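Local coordinates for protein nicotinamide riboside transporter PnuC (Neisseria mucosa ATCC 25996, PDB 4QTN) that binds nicotinamide riboside and, as in its relatives, probably carries this form of vitamin B3 across the bacterial inner membrane, at residues L4-W7 against K8-F12; V54-G58 against K59-S63; A76-S79 against Y80-L84; L211-Y214 against V215-C219. One frame throughout, in Å; residues are numbered along the deposited sequence.

Contact 1 (L4-W7 against K8-F12); sequences LAWW and KRELF. With BOG (octyl beta-D-glucopyranoside), chain J.
Trp6 and Glu10 stand one helical turn apart on the short helix 4-12 and extend in the same direction, the carboxylate lying along the six-membered part of the indole with the two planes 23° apart. The near atoms are Glu10 OE1 and Trp6 CZ2, 3.4 Å from each other. Glu10 reaches this place because CG lies anti to the backbone N (chi1 -165°) and the chain then bends at chi2. The other oxygen, OE2, accepts the backbone N-H of Ser63. Trp6 NE1 has a weak hydrogen bond to Glu119, while Arg9 extends away from the helix and gives NH2 to the carbonyl of Ala116. Next to this pair, Trp7 CE3 rests 4.2 Å from Leu11 CG.

The backbone supplies the regular part. Lys8 N bonds to Leu4 O at 2.8 Å, and Glu10 N meets Trp6 O at 3.1 Å with a nearly straight N-H...O angle of 168°. Carbonyls near the C-terminal end find donors elsewhere: Glu10 O takes Lys61 NZ, Leu11 O takes Trp15 NE1, and Phe12 O receives hydroxyl O2 of the octyl glucoside. Such borrowing illustrates a general need of helix ends, here met in a short surface helix whose last three carbonyls are taken by side chains and a detergent headgroup.

Contact 2 (V54-G58 against K59-S63); sequences VVFVG and KGKIS. With NNR (Nicotinamide riboside), chain I.
Helix 41-59 stops where Gly60 turns to positive phi (83°), bringing Lys61 N to Phe56 O at 2.8 Å and Gly60 N weakly to Val57 O at 2.8 Å. This is a Schellman motif with Gly60 as its C-prime residue, a classic way to end a helix, and it leads directly into the short link before helix 64-80. Just before the glycine, Lys59 N still bonds to Val55 O, 3.0 Å away, in the regular helical manner.

Of the side chains, Phe56 carries the contact. Lys61 CB approaches its ring obliquely, 3.9 Å from Phe56 CD2, and Ser63 OG comes in at the ring edge. Both lysines take their charged ends elsewhere: Lys59 NZ forms a salt bridge with Glu19 and a hydrogen bond to Gly14 O, while Lys61 NZ, besides its bond to Glu10 O, reaches Gly13 O and Thr118 OG1. Carbonyls of the last turn are also used, Val57 O by Trp228 NE1 and Gly58 O by Asn227 ND2.

Val54 and Val57 face the other way, into the nicotinamide riboside pocket, where Val57 CG1 lies 3.5 Å from C5 of the ligand's pyridinium ring and Val54 CG1 stands 3.5 Å from its C3.

Contact 3 (A76-S79 against Y80-L84); sequences AYVS and YTFKL
Tyr77 and Thr81 meet through a CH-pi contact: the methyl CG2 of Thr81 sits over one face of the tyrosine ring, 3.8 Å from its centroid and 20° off the ring normal, displaced toward the rim near CE2. With OG1 placed between the backbone N and the carbonyl carbon (chi1 78°), the threonine can send its methyl to the ring and its hydroxyl back to the helix.

Hydrogen bonds come next. Thr81 OG1 donates to Val78 O at 3.1 Å, the donor tilted out of the carbonyl plane, and Thr81 N bonds to Tyr77 O at 3.0 Å. The chain makes a type I beta turn from Tyr80 to Lys83, which has positive phi. Leu84 N to Ser79 O, at 2.8 Å, and Lys83 N to Tyr80 O together make the Schellman motif that ends helix 64-80. Ser79 OG bonds to the carbonyl of Tyr75, with Ala76 O also near.

The remaining contacts are apolar or weakly polar. Val78 and Phe82 lie alongside each other, CG1 of the valine 4.0 Å from CE1 of the phenylalanine, and Val78 O sits in the plane of the Phe82 ring, at its edge.

Leu84 occupies the N-cap position of helix 85-107, making this the tight connection between two successive transmembrane helices, probably at the periplasmic side. Val78 packs on Leu42 and Ala43 of helix 41-59, Ser79 leans on Glu87 and Met88 of helix 85-107, and Leu84 touches Leu195 and Trp196 of helix 181-198.

Contact 4 (L211-Y214 against V215-C219); sequences LLMY and VMYLC
Tyr217 N donates to Met213 O at 2.8 Å, with an N-H...O angle of 157°. The bond is one rung of the regular ladder of helix 208-234, continued by Met216 N to Leu212 O at 3.1 Å and by Leu218 N to Tyr214 O.

Met213 and Tyr217, joined by that first bond, also meet through their side chains. Met213, present as selenomethionine, sets its CG anti to the backbone N (chi1 178°) and over one face of the Tyr217 ring, 4.0 Å from the centroid in a CH-pi contact. Its selenium follows more obliquely, 4.4 Å from the centroid, a Met-aromatic contact. The bend at chi3 returns Met213 CE to within 4.0 Å of Tyr217 CE2. Tyr214 comes from three residues before Tyr217, and the two rings make an edge-to-face pair: the edge of Tyr217, through CD2, points at the face of Tyr214, with centroids 5.0 Å apart and planes at 63°. Tyr217, a binding residue for nicotinamide riboside, is thus flanked by two neighbours of its own helix, which probably limit the ring's freedom; its OH bonds to the carbonyl of Gly50.

Round the helix, Leu212 CD1 approaches CE of Met216, also a selenomethionine. Met216 packs against Phe26, Ile29 and Gln30 of helix 17-34, Tyr214 against Asn189, Thr192 and Ile193 of helix 181-198, and Met213 against Ala47 of helix 41-59. Leu212 and Val215 also face Leu191 and Ile190 of a neighbouring subunit, which places this part of the helix at the interface of the homotrimer.

Contacts 2 and 4 belong to the buried core, each centred about 10 Å from the centre of the chain, and both reach the nicotinamide riboside; Val54 of contact 2 packs against Tyr217 of contact 4. Contact 1 lies at the surface, yet Glu10 ties it to contact 2 through Lys61 and Ser63. Contact 3, partly buried, sits on the opposite side of the chain's centre from contact 2 and touches no other contact. Contacts 2 and 3 both end helices with Schellman motifs, and helix 64-80 runs from one to the other. Chemistry shifts with place: mid-helix contact 4 relies on aromatic and selenium packing, while contacts 1 to 3 draw more on carbonyls near helix ends.

Contact 1 (L4-W7 against K8-F12)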
loop_
_atom_site.group_PDB
_atom_site.type_symbol
_atom_site.label_atom_id
_atom_site.label_comp_id
_atom_site.label_asym_id
_atom_site.label_seq_id
_atom_site.Cartn_x
_atom_site.Cartn_y
_atom_site.Cartn_z
ATOM N N LEU C 4 -32.197 10.651 -20.773
ATOM C CA LEU C 4 -31.831 9.241 -20.739
ATOM C C LEU C 4 -30.657 9.005 -21.660
ATOM O O LEU C 4 -29.721 8.289 -21.314
ATOM C CB LEU C 4 -33.016 8.368 -21.184
ATOM C CG LEU C 4 -32.931 6.824 -21.095
ATOM C CD1 LEU C 4 -31.554 6.265 -21.461
ATOM C CD2 LEU C 4 -33.396 6.306 -19.732
ATOM N N ALA C 5 -30.725 9.598 -22.850
ATOM C CA ALA C 5 -29.596 9.593 -23.766
ATOM C C ALA C 5 -28.384 10.150 -23.056
ATOM O O ALA C 5 -27.281 9.632 -23.197
ATOM C CB ALA C 5 -29.906 10.406 -25.009
ATOM N N TRP C 6 -28.607 11.193 -22.259
ATOM C CA TRP C 6 -27.552 11.759 -21.444
ATOM C C TRP C 6 -27.094 10.781 -20.396
ATOM O O TRP C 6 -25.898 10.571 -20.217
ATOM C CB TRP C 6 -27.994 13.052 -20.765
ATOM C CG TRP C 6 -26.858 13.713 -20.039
ATOM C CD1 TRP C 6 -25.868 14.476 -20.593
ATOM C CD2 TRP C 6 -26.550 13.616 -18.637
ATOM N NE1 TRP C 6 -24.982 14.886 -19.623
ATOM C CE2 TRP C 6 -25.375 14.374 -18.414
ATOM C CE3 TRP C 6 -27.162 12.982 -17.546
ATOM C CZ2 TRP C 6 -24.799 14.509 -17.150
ATOM C CZ3 TRP C 6 -26.584 13.117 -16.284
ATOM C CH2 TRP C 6 -25.419 13.884 -16.101
ATOM N N TRP C 7 -28.044 10.191 -19.686
ATOM C CA TRP C 7 -27.705 9.273 -18.625
ATOM C C TRP C 7 -26.912 8.115 -19.177
ATOM O O TRP C 7 -26.075 7.556 -18.493
ATOM C CB TRP C 7 -28.955 8.777 -17.914
ATOM C CG TRP C 7 -29.299 9.587 -16.705
ATOM C CD1 TRP C 7 -30.475 10.248 -16.459
ATOM C CD2 TRP C 7 -28.455 9.838 -15.573
ATOM N NE1 TRP C 7 -30.417 10.884 -15.240
ATOM C CE2 TRP C 7 -29.189 10.650 -14.674
ATOM C CE3 TRP C 7 -27.153 9.442 -15.223
ATOM C CZ2 TRP C 7 -28.659 11.084 -13.455
ATOM C CZ3 TRP C 7 -26.629 9.877 -14.006
ATOM C CH2 TRP C 7 -27.382 10.691 -13.140
ATOM N N LYS C 8 -27.152 7.790 -20.445
ATOM C CA LYS C 8 -26.458 6.686 -21.105
ATOM C C LYS C 8 -24.982 7.032 -21.294
ATOM O O LYS C 8 -24.116 6.200 -21.083
ATOM C CB LYS C 8 -27.126 6.343 -22.457
ATOM C CG LYS C 8 -26.814 4.943 -23.000
ATOM C CD LYS C 8 -25.555 4.931 -23.883
ATOM C CE LYS C 8 -25.045 3.506 -24.144
ATOM N NZ LYS C 8 -23.634 3.443 -24.652
ATOM N N ARG C 9 -24.713 8.285 -21.647
ATOM C CA ARG C 9 -23.342 8.791 -21.816
ATOM C C ARG C 9 -22.544 8.806 -20.510
ATOM O O ARG C 9 -21.435 8.236 -20.422
ATOM C CB ARG C 9 -23.381 10.204 -22.375
ATOM C CG ARG C 9 -23.381 10.275 -23.873
ATOM C CD ARG C 9 -23.243 11.703 -24.310
ATOM N NE ARG C 9 -22.720 11.770 -25.649
ATOM C CZ ARG C 9 -21.544 12.299 -25.972
ATOM N NH1 ARG C 9 -20.759 12.851 -25.042
ATOM N NH2 ARG C 9 -21.162 12.301 -27.237
ATOM N N GLU C 10 -23.088 9.497 -19.515
ATOM C CA GLU C 10 -22.445 9.610 -18.236
ATOM C C GLU C 10 -22.058 8.250 -17.646
ATOM O O GLU C 10 -20.949 8.086 -17.158
ATOM C CB GLU C 10 -23.321 10.353 -17.272
ATOM C CG GLU C 10 -22.572 10.813 -16.061
ATOM C CD GLU C 10 -21.780 12.081 -16.308
ATOM O OE1 GLU C 10 -21.898 12.666 -17.409
ATOM O OE2 GLU C 10 -21.052 12.506 -15.387
ATOM N N LEU C 11 -22.970 7.279 -17.714
ATOM C CA LEU C 11 -22.781 5.993 -17.035
ATOM C C LEU C 11 -21.889 5.036 -17.793
ATOM O O LEU C 11 -21.219 4.204 -17.192
ATOM C CB LEU C 11 -24.122 5.305 -16.780
ATOM C CG LEU C 11 -25.112 5.831 -15.742
ATOM C CD1 LEU C 11 -26.120 4.731 -15.484
ATOM C CD2 LEU C 11 -24.430 6.248 -14.440
ATOM N N PHE C 12 -21.922 5.103 -19.110
ATOM C CA PHE C 12 -21.292 4.068 -19.913
ATOM C C PHE C 12 -20.236 4.620 -20.867
ATOM O O PHE C 12 -19.515 3.855 -21.515
ATOM C CB PHE C 12 -22.354 3.242 -20.667
ATOM C CG PHE C 12 -23.332 2.521 -19.754
ATOM C CD1 PHE C 12 -22.994 1.303 -19.166
ATOM C CD2 PHE C 12 -24.582 3.072 -19.471
ATOM C CE1 PHE C 12 -23.881 0.653 -18.319
ATOM C CE2 PHE C 12 -25.463 2.432 -18.615
ATOM C CZ PHE C 12 -25.114 1.221 -18.044
HETATM C C1 BOG J . -17.534 0.523 -22.477
HETATM O O1 BOG J . -17.308 0.037 -21.200
HETATM C C2 BOG J . -16.762 1.821 -22.671
HETATM O O2 BOG J . -17.219 2.864 -21.729
HETATM C C3 BOG J . -16.936 2.336 -24.055
HETATM O O3 BOG J . -16.191 3.590 -24.172
HETATM C C4 BOG J . -16.474 1.365 -25.094
HETATM O O4 BOG J . -16.876 1.826 -26.397
HETATM C C5 BOG J . -16.968 -0.086 -24.885
HETATM O O5 BOG J . -17.112 -0.531 -23.459
HETATM C C6 BOG J . -15.986 -0.987 -25.546
HETATM O O6 BOG J . -16.610 -2.207 -25.933
HETATM C "C1'" BOG J . -18.393 0.253 -20.261
HETATM C "C2'" BOG J . -17.800 0.178 -18.817
HETATM C "C3'" BOG J . -18.901 0.293 -17.792
HETATM C "C4'" BOG J . -18.283 0.033 -16.383
HETATM C "C5'" BOG J . -19.364 0.205 -15.272
HETATM C "C6'" BOG J . -19.874 1.668 -15.255
HETATM C "C7'" BOG J . -21.422 1.701 -15.190
HETATM C "C8'" BOG J . -21.916 1.900 -13.714
#

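Contact 2 (V54-G58 against K59-S63)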
loop_
_atom_site.group_PDB
_atom_site.type_symbol
_atom_site.label_atom_id
_atom_site.label_comp_id
_atom_site.label_asym_id
_atom_site.label_seq_id
_atom_site.Cartn_x
_atom_site.Cartn_y
_atom_site.Cartn_z
ATOM N N VAL C 54 -16.581 8.095 -5.927
ATOM C CA VAL C 54 -15.162 8.428 -6.074
ATOM C C VAL C 54 -14.528 7.977 -7.400
ATOM O O VAL C 54 -13.648 8.647 -7.926
ATOM C CB VAL C 54 -14.328 7.917 -4.901
ATOM C CG1 VAL C 54 -14.829 8.541 -3.596
ATOM C CG2 VAL C 54 -14.368 6.393 -4.854
ATOM N N VAL C 55 -14.978 6.865 -7.951
ATOM C CA VAL C 55 -14.465 6.452 -9.255
ATOM C C VAL C 55 -14.843 7.502 -10.315
ATOM O O VAL C 55 -14.026 7.868 -11.155
ATOM C CB VAL C 55 -14.917 5.010 -9.628
ATOM C CG1 VAL C 55 -14.914 4.783 -11.136
ATOM C CG2 VAL C 55 -14.033 3.990 -8.924
ATOM N N PHE C 56 -16.053 8.050 -10.194
ATOM C CA PHE C 56 -16.529 9.120 -11.089
ATOM C C PHE C 56 -15.787 10.463 -10.907
ATOM O O PHE C 56 -15.524 11.164 -11.897
ATOM C CB PHE C 56 -18.036 9.325 -10.933
ATOM C CG PHE C 56 -18.858 8.310 -11.652
ATOM C CD1 PHE C 56 -18.646 6.962 -11.455
ATOM C CD2 PHE C 56 -19.851 8.701 -12.527
ATOM C CE1 PHE C 56 -19.413 6.014 -12.120
ATOM C CE2 PHE C 56 -20.620 7.763 -13.198
ATOM C CZ PHE C 56 -20.400 6.416 -12.992
ATOM N N VAL C 57 -15.468 10.829 -9.653
ATOM C CA VAL C 57 -14.585 11.992 -9.394
ATOM C C VAL C 57 -13.214 11.796 -10.076
ATOM O O VAL C 57 -12.712 12.693 -10.762
ATOM C CB VAL C 57 -14.403 12.275 -7.876
ATOM C CG1 VAL C 57 -13.242 13.227 -7.638
ATOM C CG2 VAL C 57 -15.668 12.852 -7.293
ATOM N N GLY C 58 -12.647 10.605 -9.925
ATOM C CA GLY C 58 -11.365 10.289 -10.537
ATOM C C GLY C 58 -11.421 10.480 -12.027
ATOM O O GLY C 58 -10.473 10.973 -12.631
ATOM N N LYS C 59 -12.552 10.092 -12.618
ATOM C CA LYS C 59 -12.807 10.278 -14.051
ATOM C C LYS C 59 -13.106 11.743 -14.397
ATOM O O LYS C 59 -12.920 12.182 -15.542
ATOM C CB LYS C 59 -13.973 9.392 -14.491
ATOM C CG LYS C 59 -13.556 8.090 -15.137
ATOM C CD LYS C 59 -12.829 8.359 -16.424
ATOM C CE LYS C 59 -13.371 7.515 -17.551
ATOM N NZ LYS C 59 -12.455 7.615 -18.722
ATOM N N GLY C 60 -13.570 12.489 -13.402
ATOM C CA GLY C 60 -13.944 13.872 -13.593
ATOM C C GLY C 60 -15.342 13.997 -14.151
ATOM O O GLY C 60 -15.677 15.016 -14.727
ATOM N N LYS C 61 -16.151 12.939 -13.990
ATOM C CA LYS C 61 -17.566 12.937 -14.428
ATOM C C LYS C 61 -18.476 13.674 -13.447
ATOM O O LYS C 61 -18.332 13.537 -12.224
ATOM C CB LYS C 61 -18.066 11.514 -14.597
ATOM C CG LYS C 61 -17.388 10.758 -15.709
ATOM C CD LYS C 61 -18.186 9.534 -16.107
ATOM C CE LYS C 61 -17.684 8.982 -17.426
ATOM N NZ LYS C 61 -18.791 8.820 -18.413
ATOM N N ILE C 62 -19.445 14.410 -13.985
ATOM C CA ILE C 62 -20.285 15.311 -13.173
ATOM C C ILE C 62 -21.337 14.586 -12.348
ATOM O O ILE C 62 -21.789 15.097 -11.309
ATOM C CB ILE C 62 -20.990 16.364 -14.037
ATOM C CG1 ILE C 62 -21.765 17.328 -13.146
ATOM C CG2 ILE C 62 -21.904 15.694 -15.064
ATOM C CD1 ILE C 62 -21.539 18.771 -13.489
ATOM N N SER C 63 -21.737 13.407 -12.822
ATOM C CA SER C 63 -22.774 12.609 -12.168
ATOM C C SER C 63 -22.261 11.903 -10.952
ATOM O O SER C 63 -22.944 11.059 -10.413
ATOM C CB SER C 63 -23.325 11.563 -13.120
ATOM O OG SER C 63 -22.361 10.541 -13.333
HETATM O O2R NNR I . -17.469 13.674 -3.410
HETATM C C2R NNR I . -16.807 12.687 -2.442
HETATM C C3R NNR I . -17.751 12.389 -1.272
HETATM O O3R NNR I . -18.563 13.457 -1.067
HETATM C C4R NNR I . -16.849 12.216 -0.068
HETATM C C5R NNR I . -16.475 10.698 0.193
HETATM O O5R NNR I . -15.329 10.650 1.109
HETATM O O4R NNR I . -15.781 12.915 -0.333
HETATM C C1R NNR I . -15.724 13.177 -1.918
HETATM N N1 NNR I . -14.509 12.558 -2.483
HETATM C C2 NNR I . -13.781 11.602 -1.760
HETATM C C6 NNR I . -14.082 12.916 -3.740
HETATM C C5 NNR I . -12.924 12.311 -4.288
HETATM C C4 NNR I . -12.207 11.384 -3.563
HETATM C C3 NNR I . -12.626 11.013 -2.321
HETATM C C7 NNR I . -11.832 9.957 -1.572
HETATM O O7 NNR I . -11.872 9.894 -0.379
HETATM N N7 NNR I . -11.036 9.014 -2.310
#

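Contact 3 (A76-S79 against Y80-L84)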
loop_
_atom_site.group_PDB
_atom_site.type_symbol
_atom_site.label_atom_id
_atom_site.label_comp_id
_atom_site.label_asym_id
_atom_site.label_seq_id
_atom_site.Cartn_x
_atom_site.Cartn_y
_atom_site.Cartn_z
ATOM N N ALA C 76 -23.139 8.502 6.824
ATOM C CA ALA C 76 -23.201 9.355 8.011
ATOM C C ALA C 76 -23.965 8.656 9.128
ATOM O O ALA C 76 -23.541 8.659 10.286
ATOM C CB ALA C 76 -23.833 10.702 7.679
ATOM N N TYR C 77 -25.080 8.034 8.764
ATOM C CA TYR C 77 -25.885 7.282 9.712
ATOM C C TYR C 77 -25.078 6.086 10.232
ATOM O O TYR C 77 -24.825 5.969 11.435
ATOM C CB TYR C 77 -27.186 6.831 9.032
ATOM C CG TYR C 77 -28.081 5.953 9.866
ATOM C CD1 TYR C 77 -28.960 6.500 10.781
ATOM C CD2 TYR C 77 -28.080 4.573 9.697
ATOM C CE1 TYR C 77 -29.797 5.695 11.534
ATOM C CE2 TYR C 77 -28.907 3.758 10.441
ATOM C CZ TYR C 77 -29.765 4.319 11.358
ATOM O OH TYR C 77 -30.601 3.506 12.099
ATOM N N VAL C 78 -24.611 5.255 9.303
ATOM C CA VAL C 78 -23.887 4.032 9.633
ATOM C C VAL C 78 -22.625 4.294 10.465
ATOM O O VAL C 78 -22.252 3.468 11.286
ATOM C CB VAL C 78 -23.523 3.224 8.358
ATOM C CG1 VAL C 78 -22.705 1.982 8.705
ATOM C CG2 VAL C 78 -24.782 2.842 7.583
ATOM N N SER C 79 -21.971 5.439 10.258
ATOM C CA SER C 79 -20.781 5.766 11.067
ATOM C C SER C 79 -21.147 6.200 12.497
ATOM O O SER C 79 -20.325 6.091 13.420
ATOM C CB SER C 79 -19.864 6.791 10.373
ATOM O OG SER C 79 -20.532 8.001 10.095
ATOM N N TYR C 80 -22.390 6.658 12.675
ATOM C CA TYR C 80 -22.926 6.941 14.006
ATOM C C TYR C 80 -23.270 5.652 14.735
ATOM O O TYR C 80 -22.882 5.462 15.894
ATOM C CB TYR C 80 -24.164 7.846 13.916
ATOM C CG TYR C 80 -25.114 7.739 15.107
ATOM C CD1 TYR C 80 -24.665 7.965 16.418
ATOM C CD2 TYR C 80 -26.461 7.431 14.921
ATOM C CE1 TYR C 80 -25.525 7.860 17.497
ATOM C CE2 TYR C 80 -27.326 7.335 15.995
ATOM C CZ TYR C 80 -26.852 7.547 17.279
ATOM O OH TYR C 80 -27.707 7.445 18.344
ATOM N N THR C 81 -24.005 4.771 14.058
ATOM C CA THR C 81 -24.417 3.498 14.649
ATOM C C THR C 81 -23.202 2.662 15.057
ATOM O O THR C 81 -23.339 1.581 15.629
ATOM C CB THR C 81 -25.345 2.674 13.704
ATOM O OG1 THR C 81 -24.570 2.029 12.676
ATOM C CG2 THR C 81 -26.438 3.568 13.069
ATOM N N PHE C 82 -22.016 3.180 14.779
ATOM C CA PHE C 82 -20.797 2.508 15.162
ATOM C C PHE C 82 -19.963 3.330 16.136
ATOM O O PHE C 82 -18.894 2.892 16.570
ATOM C CB PHE C 82 -19.983 2.133 13.926
ATOM C CG PHE C 82 -20.398 0.831 13.305
ATOM C CD1 PHE C 82 -21.441 0.786 12.374
ATOM C CD2 PHE C 82 -19.763 -0.361 13.664
ATOM C CE1 PHE C 82 -21.829 -0.416 11.802
ATOM C CE2 PHE C 82 -20.159 -1.563 13.102
ATOM C CZ PHE C 82 -21.188 -1.591 12.165
ATOM N N LYS C 83 -20.461 4.512 16.486
ATOM C CA LYS C 83 -19.763 5.404 17.415
ATOM C C LYS C 83 -18.471 6.006 16.804
ATOM O O LYS C 83 -17.515 6.324 17.528
ATOM C CB LYS C 83 -19.448 4.680 18.737
ATOM C CG LYS C 83 -20.663 4.058 19.429
ATOM C CD LYS C 83 -20.250 3.004 20.455
ATOM C CE LYS C 83 -19.521 3.625 21.641
ATOM N NZ LYS C 83 -18.463 2.719 22.164
ATOM N N LEU C 84 -18.450 6.153 15.479
ATOM C CA LEU C 84 -17.447 6.987 14.826
ATOM C C LEU C 84 -18.021 8.385 14.655
ATOM O O LEU C 84 -18.675 8.688 13.657
ATOM C CB LEU C 84 -17.009 6.390 13.465
ATOM C CG LEU C 84 -15.793 5.432 13.432
ATOM C CD1 LEU C 84 -15.682 4.727 12.086
ATOM C CD2 LEU C 84 -14.484 6.142 13.769
#

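Contact 4 (L211-Y214 against V215-C219)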
loop_
_atom_site.group_PDB
_atom_site.type_symbol
_atom_site.label_atom_id
_atom_site.label_comp_id
_atom_site.label_asym_id
_atom_site.label_seq_id
_atom_site.Cartn_x
_atom_site.Cartn_y
_atom_site.Cartn_z
ATOM N N LEU C 211 -15.332 -0.567 5.790
ATOM C CA LEU C 211 -13.896 -0.764 5.930
ATOM C C LEU C 211 -13.318 -1.223 4.604
ATOM O O LEU C 211 -12.268 -0.740 4.181
ATOM C CB LEU C 211 -13.576 -1.779 7.029
ATOM C CG LEU C 211 -12.111 -2.231 7.166
ATOM C CD1 LEU C 211 -11.130 -1.055 7.147
ATOM C CD2 LEU C 211 -11.935 -3.054 8.426
ATOM N N LEU C 212 -14.009 -2.148 3.934
ATOM C CA LEU C 212 -13.579 -2.576 2.608
ATOM C C LEU C 212 -13.682 -1.443 1.612
ATOM O O LEU C 212 -12.797 -1.264 0.775
ATOM C CB LEU C 212 -14.360 -3.795 2.116
ATOM C CG LEU C 212 -13.553 -5.098 2.018
ATOM C CD1 LEU C 212 -14.270 -6.078 1.118
ATOM C CD2 LEU C 212 -12.140 -4.873 1.506
HETATM N N MSE C 213 -14.751 -0.658 1.723
HETATM C CA MSE C 213 -14.924 0.496 0.867
HETATM C C MSE C 213 -13.715 1.412 0.917
HETATM O O MSE C 213 -13.211 1.822 -0.127
HETATM C CB MSE C 213 -16.164 1.265 1.244
HETATM C CG MSE C 213 -16.248 2.471 0.341
HETATM SE SE MSE C 213 -17.740 3.574 0.915
HETATM C CE MSE C 213 -16.914 4.290 2.547
ATOM N N TYR C 214 -13.233 1.733 2.121
ATOM C CA TYR C 214 -12.074 2.623 2.254
ATOM C C TYR C 214 -10.769 2.065 1.729
ATOM O O TYR C 214 -9.874 2.832 1.391
ATOM C CB TYR C 214 -11.914 3.155 3.677
ATOM C CG TYR C 214 -12.691 4.393 3.868
ATOM C CD1 TYR C 214 -12.156 5.623 3.530
ATOM C CD2 TYR C 214 -14.018 4.339 4.265
ATOM C CE1 TYR C 214 -12.905 6.778 3.628
ATOM C CE2 TYR C 214 -14.779 5.488 4.379
ATOM C CZ TYR C 214 -14.221 6.707 4.052
ATOM O OH TYR C 214 -14.972 7.857 4.154
ATOM N N VAL C 215 -10.653 0.741 1.632
ATOM C CA VAL C 215 -9.508 0.165 0.937
ATOM C C VAL C 215 -9.627 0.419 -0.563
ATOM O O VAL C 215 -8.670 0.843 -1.194
ATOM C CB VAL C 215 -9.302 -1.328 1.248
ATOM C CG1 VAL C 215 -8.141 -1.907 0.436
ATOM C CG2 VAL C 215 -9.034 -1.503 2.723
HETATM N N MSE C 216 -10.826 0.231 -1.115
HETATM C CA MSE C 216 -11.053 0.482 -2.547
HETATM C C MSE C 216 -10.903 1.953 -2.843
HETATM O O MSE C 216 -10.411 2.331 -3.902
HETATM C CB MSE C 216 -12.413 -0.036 -2.976
HETATM C CG MSE C 216 -12.596 -1.469 -2.487
HETATM SE SE MSE C 216 -14.425 -2.098 -2.893
HETATM C CE MSE C 216 -14.151 -4.007 -2.508
ATOM N N TYR C 217 -11.305 2.793 -1.894
ATOM C CA TYR C 217 -11.063 4.230 -1.978
ATOM C C TYR C 217 -9.587 4.565 -2.151
ATOM O O TYR C 217 -9.244 5.427 -2.950
ATOM C CB TYR C 217 -11.596 4.944 -0.737
ATOM C CG TYR C 217 -13.031 5.350 -0.843
ATOM C CD1 TYR C 217 -13.869 4.767 -1.800
ATOM C CD2 TYR C 217 -13.581 6.299 0.038
ATOM C CE1 TYR C 217 -15.205 5.125 -1.894
ATOM C CE2 TYR C 217 -14.923 6.664 -0.044
ATOM C CZ TYR C 217 -15.731 6.074 -1.017
ATOM O OH TYR C 217 -17.059 6.425 -1.120
ATOM N N LEU C 218 -8.728 3.902 -1.373
ATOM C CA LEU C 218 -7.298 4.178 -1.371
ATOM C C LEU C 218 -6.686 3.878 -2.736
ATOM O O LEU C 218 -5.931 4.699 -3.293
ATOM C CB LEU C 218 -6.595 3.348 -0.283
ATOM C CG LEU C 218 -5.199 3.689 0.308
ATOM C CD1 LEU C 218 -4.403 2.402 0.491
ATOM C CD2 LEU C 218 -4.370 4.736 -0.463
ATOM N N CYS C 219 -7.006 2.712 -3.281
ATOM C CA CYS C 219 -6.556 2.370 -4.613
ATOM C C CYS C 219 -6.962 3.460 -5.599
ATOM O O CYS C 219 -6.102 4.099 -6.229
ATOM C CB CYS C 219 -7.137 1.038 -5.041
ATOM S SG CYS C 219 -6.668 -0.325 -3.967
#